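Local coordinates for triabin (Triatoma pallidipennis, PDB 1AVG), which inhibits thrombin by forming a one-to-one non-covalent complex that blocks fibrin formation and platelet aggregation while barely suppressing the enzyme's amidolytic activity, at residues Thr24-His29 against Asp135-Glu140. Numbering follows the deposited sequence.
Sequences TWYLAH and DPDAKE
Tyr-26 reaches from the strand 24-28 to the start of the C-terminal helix and accepts a hydrogen bond there: Ala-138 N donates to Tyr-26 OH over 2.9 Å, with an N-H...O angle of 153°. The donor lies near the plane of the ring, at its hydroxyl edge. It belongs to the first turn of helix 138-141, where no preceding turn supplies a carbonyl, and a phenol from a distant strand serves instead.

Van der Waals packing follows the same ring. Pro-136 O approaches the ring edge at Tyr-26 CE2 (3.2 Å), again close to the ring plane. Nearer the strand, Asp-135 CB sits 4.0 Å from Tyr-26 CD2, with its carboxylate turned only 14° from the plane of the ring. The methyl of Ala-138 rests against the phenol end and also meets Thr-24, CB to CG2 at 3.6 Å. A chi1 of -54° sets Thr-24 CG2 opposite the threonine's own backbone N, leaving OG1 beside that N and bonded to Gln-52 OE1.

The setting is the calycin barrel of the triabin family; here the short helix 138-141, which follows the last strand, packs against strands 24-28 and 51-56. Thr-24 and Tyr-26 face this C-terminal segment, whereas the intervening Trp-25 takes no part, stacking on Phe-20 and packing on Phe-127; Val-54 of strand 51-56 touches both Tyr-26 and Ala-138.

Both carboxylates have charged partners outside the two segments. At the N-cap, Asp-137 OD1 lies 3.6 Å from Tyr-26 OH, not counted as a hydrogen bond, and makes a long, weak ion pair with Lys-131. Asp-135 OD2 accepts a hydrogen bond from Ser-132 N and forms a salt bridge with a basic side chain of another protein's chain; Ala-28 also packs against a basic side chain of that chain, consistent with a place at the interface with the bound protein, probably thrombin.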
loop_
_atom_site.group_PDB
_atom_site.type_symbol
_atom_site.label_atom_id
_atom_site.label_comp_id
_atom_site.label_asym_id
_atom_site.label_seq_id
_atom_site.Cartn_x
_atom_site.Cartn_y
_atom_site.Cartn_z
ATOM N N THR C 24 -13.538 -7.366 -22.316
ATOM C CA THR C 24 -12.429 -8.285 -22.123
ATOM C C THR C 24 -11.604 -7.927 -20.888
ATOM O O THR C 24 -11.312 -6.760 -20.634
ATOM C CB THR C 24 -11.497 -8.287 -23.365
ATOM O OG1 THR C 24 -12.268 -8.556 -24.549
ATOM C CG2 THR C 24 -10.402 -9.339 -23.222
ATOM N N TRP C 25 -11.264 -8.952 -20.115
ATOM C CA TRP C 25 -10.451 -8.813 -18.917
ATOM C C TRP C 25 -9.308 -9.786 -19.118
ATOM O O TRP C 25 -9.505 -10.877 -19.653
ATOM C CB TRP C 25 -11.222 -9.237 -17.670
ATOM C CG TRP C 25 -12.332 -8.319 -17.265
ATOM C CD1 TRP C 25 -13.667 -8.487 -17.512
ATOM C CD2 TRP C 25 -12.220 -7.141 -16.453
ATOM N NE1 TRP C 25 -14.392 -7.494 -16.893
ATOM C CE2 TRP C 25 -13.527 -6.659 -16.233
ATOM C CE3 TRP C 25 -11.143 -6.453 -15.882
ATOM C CZ2 TRP C 25 -13.783 -5.518 -15.461
ATOM C CZ3 TRP C 25 -11.399 -5.321 -15.117
ATOM C CH2 TRP C 25 -12.708 -4.868 -14.914
ATOM N N TYR C 26 -8.111 -9.377 -18.735
ATOM C CA TYR C 26 -6.931 -10.222 -18.845
ATOM C C TYR C 26 -6.540 -10.611 -17.431
ATOM O O TYR C 26 -6.551 -9.783 -16.535
ATOM C CB TYR C 26 -5.802 -9.464 -19.532
ATOM C CG TYR C 26 -6.044 -9.234 -21.002
ATOM C CD1 TYR C 26 -6.752 -8.122 -21.446
ATOM C CD2 TYR C 26 -5.539 -10.117 -21.950
ATOM C CE1 TYR C 26 -6.948 -7.893 -22.806
ATOM C CE2 TYR C 26 -5.723 -9.904 -23.302
ATOM C CZ TYR C 26 -6.424 -8.789 -23.728
ATOM O OH TYR C 26 -6.561 -8.560 -25.081
ATOM N N LEU C 27 -6.198 -11.872 -17.233
ATOM C CA LEU C 27 -5.847 -12.366 -15.915
ATOM C C LEU C 27 -4.575 -13.222 -15.941
ATOM O O LEU C 27 -4.574 -14.321 -16.491
ATOM C CB LEU C 27 -7.044 -13.152 -15.369
ATOM C CG LEU C 27 -6.930 -14.212 -14.282
ATOM C CD1 LEU C 27 -6.430 -13.628 -12.984
ATOM C CD2 LEU C 27 -8.304 -14.807 -14.085
ATOM N N ALA C 28 -3.489 -12.696 -15.376
ATOM C CA ALA C 28 -2.218 -13.412 -15.330
ATOM C C ALA C 28 -2.007 -13.948 -13.934
ATOM O O ALA C 28 -2.466 -13.358 -12.954
ATOM C CB ALA C 28 -1.076 -12.499 -15.709
ATOM N N HIS C 29 -1.309 -15.073 -13.843
ATOM C CA HIS C 29 -1.049 -15.686 -12.543
ATOM C C HIS C 29 0.314 -15.331 -11.979
ATOM O O HIS C 29 0.723 -15.853 -10.947
ATOM C CB HIS C 29 -1.229 -17.206 -12.617
ATOM C CG HIS C 29 -2.660 -17.639 -12.628
ATOM N ND1 HIS C 29 -3.222 -18.375 -11.610
ATOM C CD2 HIS C 29 -3.652 -17.425 -13.525
ATOM C CE1 HIS C 29 -4.495 -18.601 -11.877
ATOM N NE2 HIS C 29 -4.781 -18.033 -13.035
ATOM N N ASP C 135 0.871 -10.130 -23.037
ATOM C CA ASP C 135 -0.355 -10.909 -23.155
ATOM C C ASP C 135 -0.801 -11.028 -24.599
ATOM O O ASP C 135 -0.652 -10.097 -25.397
ATOM C CB ASP C 135 -1.514 -10.275 -22.370
ATOM C CG ASP C 135 -1.212 -10.086 -20.898
ATOM O OD1 ASP C 135 -0.401 -10.848 -20.333
ATOM O OD2 ASP C 135 -1.812 -9.165 -20.301
ATOM N N PRO C 136 -1.348 -12.192 -24.956
ATOM C CA PRO C 136 -1.820 -12.392 -26.322
ATOM C C PRO C 136 -3.032 -11.480 -26.474
ATOM O O PRO C 136 -3.731 -11.203 -25.494
ATOM C CB PRO C 136 -2.261 -13.854 -26.309
ATOM C CG PRO C 136 -1.410 -14.471 -25.237
ATOM C CD PRO C 136 -1.458 -13.434 -24.172
ATOM N N ASP C 137 -3.265 -10.972 -27.675
ATOM C CA ASP C 137 -4.430 -10.124 -27.885
ATOM C C ASP C 137 -5.634 -11.052 -27.806
ATOM O O ASP C 137 -5.603 -12.155 -28.348
ATOM C CB ASP C 137 -4.366 -9.449 -29.262
ATOM C CG ASP C 137 -5.551 -8.528 -29.532
ATOM O OD1 ASP C 137 -6.053 -7.889 -28.583
ATOM O OD2 ASP C 137 -5.969 -8.431 -30.706
ATOM N N ALA C 138 -6.680 -10.630 -27.106
ATOM C CA ALA C 138 -7.880 -11.444 -26.983
ATOM C C ALA C 138 -8.379 -11.846 -28.369
ATOM O O ALA C 138 -8.821 -12.969 -28.562
ATOM C CB ALA C 138 -8.955 -10.690 -26.226
ATOM N N LYS C 139 -8.236 -10.948 -29.340
ATOM C CA LYS C 139 -8.668 -11.202 -30.715
ATOM C C LYS C 139 -7.904 -12.365 -31.367
ATOM O O LYS C 139 -8.432 -13.062 -32.234
ATOM C CB LYS C 139 -8.526 -9.923 -31.550
ATOM N N GLU C 140 -6.657 -12.567 -30.958
ATOM C CA GLU C 140 -5.845 -13.644 -31.505
ATOM C C GLU C 140 -6.219 -14.975 -30.863
ATOM O O GLU C 140 -6.411 -15.970 -31.554
ATOM C CB GLU C 140 -4.354 -13.381 -31.254
ATOM C CG GLU C 140 -3.792 -12.119 -31.906
ATOM C CD GLU C 140 -2.444 -11.690 -31.323
ATOM O OE1 GLU C 140 -1.771 -12.510 -30.656
ATOM O OE2 GLU C 140 -2.059 -10.518 -31.526
#